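Local coordinates for protein prephenate dehydrogenase (Corynebacterium glutamicum ATCC 13032, PDB 3KTD) that probably catalyses the oxidative decarboxylation of prephenate with NAD+ or NADP+ as hydride acceptor, at residues A60-A65 with D86-H91; S33-N38 with A66-L71. One frame throughout, in Å; residues are numbered along the deposited sequence.

How the contacts relate
Both contacts lie in the nucleotide-binding, Rossmann-type part of the chain, and their centres are about 10 Å apart. From the N terminus, the chain passes through strand 11-14 and helix 18-29 before it reaches strand 34-37, then helix 58-67, strand 71-74 and helix 78-91. Contact 2 closes the loop from residues 33-38 to 66-71, so strand 34-37 meets the turn that leaves helix 58-67. Contact 1 runs from 60-65 to 86-91 and joins helix 58-67 to the end of helix 78-91. The segments alternate along the sequence, so the two loops cross rather than nest. Helix 58-67 serves both contacts. At its end, Ala65 O lies 3.0 Å from Ala70 N, a probable hydrogen bond.

Contact 1. Residues A60-A65 with D86-H91; sequences ATLQRA and DAVHTH
Leu62 reaches from helix 58-67 to the last turn of helix 78-91, two neighbouring helices of the Rossmann-type nucleotide-binding domain. The short helical segments cross at -51°, with their axes 9.9 Å apart at the closest point. Strand 71-74 lies between the two helices in sequence.

The side chain of Leu62 carries the contact and can be followed outward. Leu62 CB meets His91 CB at 3.7 Å. CG stands anti to the carbonyl carbon (chi1 -67°), and from there the two methyls part. Leu62 CD1 goes to the backbone of the other helix and lies 3.6 Å from Ala87 O. Leu62 CD1 also touches His91 CB and packs on Ala87 CB, the latter at 4.1 Å. Leu62 CD2 meets Val88 CG2 at 4.0 Å, where the two side chains cross at about a right angle. The interaction is therefore apolar packing, with a single leucine set against three residues at the end of helix 78-91. Leu62 also touches Leu14 of strand 11-14, so it links the helix pair to the sheet. Val88 in turn packs on Met116.

His91 is held by its own helix. Its ring turns back along the helix and ND1 donates to Ala87 O, which lies close to the ring plane. This bond would restrict the rotation of the imidazole. Thr90 CG2 lies over one face of the ring, offset toward the rim. The bond from His91 ND1 to Ala87 O is 2.7 Å long, and the donor sits in the carbonyl plane, on a lone pair.

Contact 2. Residues S33-N38 with A66-L71; sequences SVFGYN and AAEDAL
In the Rossmann-type sheet, strand 34-37 runs parallel to strand 11-14, and here its Phe35 meets the turn between helix 58-67 and strand 71-74. Phe35 is the link. Its CG sits between the backbone N and the carbonyl carbon (chi1 66°), which brings the ring nearer the turn than its CB bond alone suggests. The leading ring atom is Phe35 CE1, which lies 4.3 Å from Ala70 CB. Ala70 and Phe35 both also touch Cys12, so the packing extends onto strand 11-14, the neighbour of strand 34-37.

Glu68 approaches the same ring atom, with Glu68 OE1 at 3.7 Å from Phe35 CE1. The glutamate chain is extended beyond CG. Its carboxylate plane is turned 59° from the ring. Arg64 of helix 58-67 makes a cation-pi contact with Phe35, and its NE forms a long, weak ion pair with Glu68 OE2. The arginine would probably favour the charged carboxylate beside the ring.

A water lies between Glu68 and Ser33. It donates to Glu68 OE1 at 2.7 Å and makes a weak link to Ser33 OG at 3.5 Å.

Contact 1. Residues A60-A65 with D86-H91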
# COMPACT_ATOMS: atom_id res chain seq x y z
N ALA A 60 14.69 -4.13 40.77
CA ALA A 60 14.05 -5.27 41.43
C ALA A 60 13.75 -6.38 40.43
O ALA A 60 13.97 -7.56 40.74
CB ALA A 60 12.78 -4.84 42.15
N THR A 61 13.27 -6.01 39.25
CA THR A 61 12.92 -6.98 38.22
C THR A 61 14.14 -7.77 37.78
O THR A 61 14.09 -9.00 37.69
CB THR A 61 12.30 -6.31 36.98
OG1 THR A 61 11.09 -5.63 37.36
CG2 THR A 61 11.97 -7.34 35.91
N LEU A 62 15.25 -7.08 37.52
CA LEU A 62 16.48 -7.73 37.08
C LEU A 62 17.09 -8.61 38.17
O LEU A 62 17.68 -9.65 37.86
CB LEU A 62 17.49 -6.69 36.60
CG LEU A 62 17.10 -5.94 35.32
CD1 LEU A 62 17.99 -4.73 35.07
CD2 LEU A 62 17.13 -6.87 34.11
N GLN A 63 16.95 -8.21 39.43
CA GLN A 63 17.44 -9.00 40.56
C GLN A 63 16.74 -10.37 40.59
O GLN A 63 17.39 -11.41 40.75
CB GLN A 63 17.20 -8.27 41.88
CG GLN A 63 17.75 -9.01 43.11
CD GLN A 63 17.53 -8.27 44.42
OE1 GLN A 63 16.44 -7.73 44.67
NE2 GLN A 63 18.55 -8.26 45.28
N ARG A 64 15.42 -10.34 40.41
CA ARG A 64 14.57 -11.52 40.37
C ARG A 64 14.84 -12.32 39.11
O ARG A 64 14.88 -13.54 39.13
CB ARG A 64 13.10 -11.10 40.42
CG ARG A 64 12.08 -12.23 40.22
CD ARG A 64 10.66 -11.68 40.26
NE ARG A 64 9.68 -12.60 39.69
CZ ARG A 64 8.39 -12.32 39.51
NH1 ARG A 64 7.89 -11.13 39.85
NH2 ARG A 64 7.58 -13.23 38.98
N ALA A 65 15.00 -11.61 37.99
CA ALA A 65 15.28 -12.26 36.73
C ALA A 65 16.56 -13.07 36.88
O ALA A 65 16.62 -14.21 36.42
CB ALA A 65 15.42 -11.23 35.62
N ASP A 86 23.19 -2.32 29.07
CA ASP A 86 24.03 -1.94 30.21
C ASP A 86 23.37 -2.29 31.54
O ASP A 86 24.05 -2.69 32.48
CB ASP A 86 24.37 -0.45 30.16
CG ASP A 86 25.30 -0.09 29.01
OD1 ASP A 86 25.93 -1.00 28.44
OD2 ASP A 86 25.41 1.10 28.66
N ALA A 87 22.05 -2.15 31.61
CA ALA A 87 21.32 -2.48 32.83
C ALA A 87 21.36 -3.98 33.12
O ALA A 87 21.49 -4.39 34.27
CB ALA A 87 19.87 -2.00 32.74
N VAL A 88 21.25 -4.78 32.07
CA VAL A 88 21.24 -6.24 32.17
C VAL A 88 22.64 -6.78 32.48
O VAL A 88 22.80 -7.67 33.33
CB VAL A 88 20.71 -6.88 30.86
CG1 VAL A 88 21.02 -8.38 30.81
CG2 VAL A 88 19.23 -6.62 30.71
N HIS A 89 23.64 -6.24 31.78
CA HIS A 89 25.05 -6.59 31.95
C HIS A 89 25.50 -6.40 33.40
O HIS A 89 26.30 -7.17 33.91
CB HIS A 89 25.88 -5.67 31.06
CG HIS A 89 27.30 -6.12 30.83
ND1 HIS A 89 27.62 -7.38 30.38
CD2 HIS A 89 28.46 -5.43 30.88
CE1 HIS A 89 28.92 -7.47 30.22
NE2 HIS A 89 29.46 -6.30 30.50
N THR A 90 24.96 -5.37 34.02
CA THR A 90 25.29 -4.96 35.37
C THR A 90 24.46 -5.63 36.46
O THR A 90 24.91 -5.74 37.59
CB THR A 90 25.10 -3.44 35.50
OG1 THR A 90 26.26 -2.78 34.97
CG2 THR A 90 24.85 -3.03 36.93
N HIS A 91 23.25 -6.09 36.13
CA HIS A 91 22.34 -6.68 37.13
C HIS A 91 21.94 -8.16 36.93
O HIS A 91 21.46 -8.80 37.87
CB HIS A 91 21.08 -5.83 37.20
CG HIS A 91 21.31 -4.43 37.67
ND1 HIS A 91 21.63 -3.40 36.81
CD2 HIS A 91 21.23 -3.88 38.90
CE1 HIS A 91 21.75 -2.28 37.50
NE2 HIS A 91 21.51 -2.54 38.77

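Contact 2. Residues S33-N38 with A66-L71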
# COMPACT_ATOMS: atom_id res chain seq x y z
N SER A 33 4.97 -19.23 32.67
CA SER A 33 5.50 -18.34 33.70
C SER A 33 6.10 -17.08 33.06
O SER A 33 7.03 -17.18 32.27
CB SER A 33 6.58 -19.07 34.51
OG SER A 33 7.10 -18.24 35.53
N VAL A 34 5.57 -15.92 33.42
CA VAL A 34 6.04 -14.66 32.86
C VAL A 34 5.78 -13.45 33.77
O VAL A 34 4.79 -13.41 34.51
CB VAL A 34 5.37 -14.39 31.49
CG1 VAL A 34 3.86 -14.22 31.64
CG2 VAL A 34 5.97 -13.16 30.82
N PHE A 35 6.67 -12.48 33.70
CA PHE A 35 6.54 -11.23 34.45
C PHE A 35 7.30 -10.13 33.71
O PHE A 35 8.08 -10.42 32.81
CB PHE A 35 7.02 -11.41 35.90
CG PHE A 35 8.49 -11.69 36.05
CD1 PHE A 35 9.02 -12.92 35.69
CD2 PHE A 35 9.34 -10.73 36.58
CE1 PHE A 35 10.38 -13.18 35.83
CE2 PHE A 35 10.70 -10.98 36.73
CZ PHE A 35 11.22 -12.20 36.35
N GLY A 36 7.06 -8.87 34.05
CA GLY A 36 7.71 -7.79 33.30
C GLY A 36 7.78 -6.43 33.96
O GLY A 36 7.28 -6.24 35.07
N TYR A 37 8.41 -5.50 33.26
CA TYR A 37 8.65 -4.16 33.76
C TYR A 37 8.13 -3.11 32.79
O TYR A 37 8.37 -3.20 31.58
CB TYR A 37 10.15 -3.98 34.02
CG TYR A 37 10.65 -2.55 33.97
CD1 TYR A 37 10.39 -1.66 35.00
CD2 TYR A 37 11.42 -2.11 32.90
CE1 TYR A 37 10.86 -0.35 34.96
CE2 TYR A 37 11.89 -0.81 32.85
CZ TYR A 37 11.60 0.07 33.88
OH TYR A 37 12.07 1.37 33.82
N ASN A 38 7.41 -2.13 33.33
CA ASN A 38 6.96 -0.95 32.62
C ASN A 38 7.51 0.23 33.41
O ASN A 38 7.37 0.26 34.63
CB ASN A 38 5.44 -0.89 32.57
CG ASN A 38 4.90 0.21 31.64
OD1 ASN A 38 5.64 1.10 31.22
ND2 ASN A 38 3.61 0.14 31.31
N ALA A 66 17.55 -12.48 37.53
CA ALA A 66 18.83 -13.15 37.78
C ALA A 66 18.63 -14.32 38.73
O ALA A 66 19.22 -15.38 38.54
CB ALA A 66 19.86 -12.19 38.33
N ALA A 67 17.79 -14.14 39.74
CA ALA A 67 17.52 -15.21 40.71
C ALA A 67 16.85 -16.43 40.08
O ALA A 67 17.12 -17.55 40.50
CB ALA A 67 16.67 -14.69 41.86
N GLU A 68 16.00 -16.22 39.07
CA GLU A 68 15.24 -17.30 38.42
C GLU A 68 15.79 -17.77 37.06
O GLU A 68 15.16 -18.59 36.39
CB GLU A 68 13.77 -16.87 38.24
CG GLU A 68 13.04 -16.46 39.53
CD GLU A 68 11.59 -16.00 39.29
OE1 GLU A 68 11.11 -16.02 38.13
OE2 GLU A 68 10.93 -15.62 40.28
N ASP A 69 16.96 -17.27 36.68
CA ASP A 69 17.54 -17.52 35.34
C ASP A 69 16.50 -17.29 34.22
O ASP A 69 16.35 -18.12 33.32
CB ASP A 69 18.14 -18.93 35.24
CG ASP A 69 18.96 -19.12 33.94
OD1 ASP A 69 19.76 -18.22 33.57
OD2 ASP A 69 18.80 -20.18 33.29
N ALA A 70 15.79 -16.17 34.28
CA ALA A 70 14.74 -15.89 33.32
C ALA A 70 15.31 -15.49 31.97
O ALA A 70 16.39 -14.90 31.89
CB ALA A 70 13.82 -14.79 33.82
N LEU A 71 14.57 -15.82 30.92
CA LEU A 71 14.91 -15.33 29.59
C LEU A 71 14.40 -13.89 29.58
O LEU A 71 13.23 -13.66 29.84
CB LEU A 71 14.21 -16.16 28.52
CG LEU A 71 14.36 -15.66 27.09
CD1 LEU A 71 15.80 -15.68 26.63
CD2 LEU A 71 13.48 -16.51 26.18
O HOH W 1 8.46 -16.35 38.12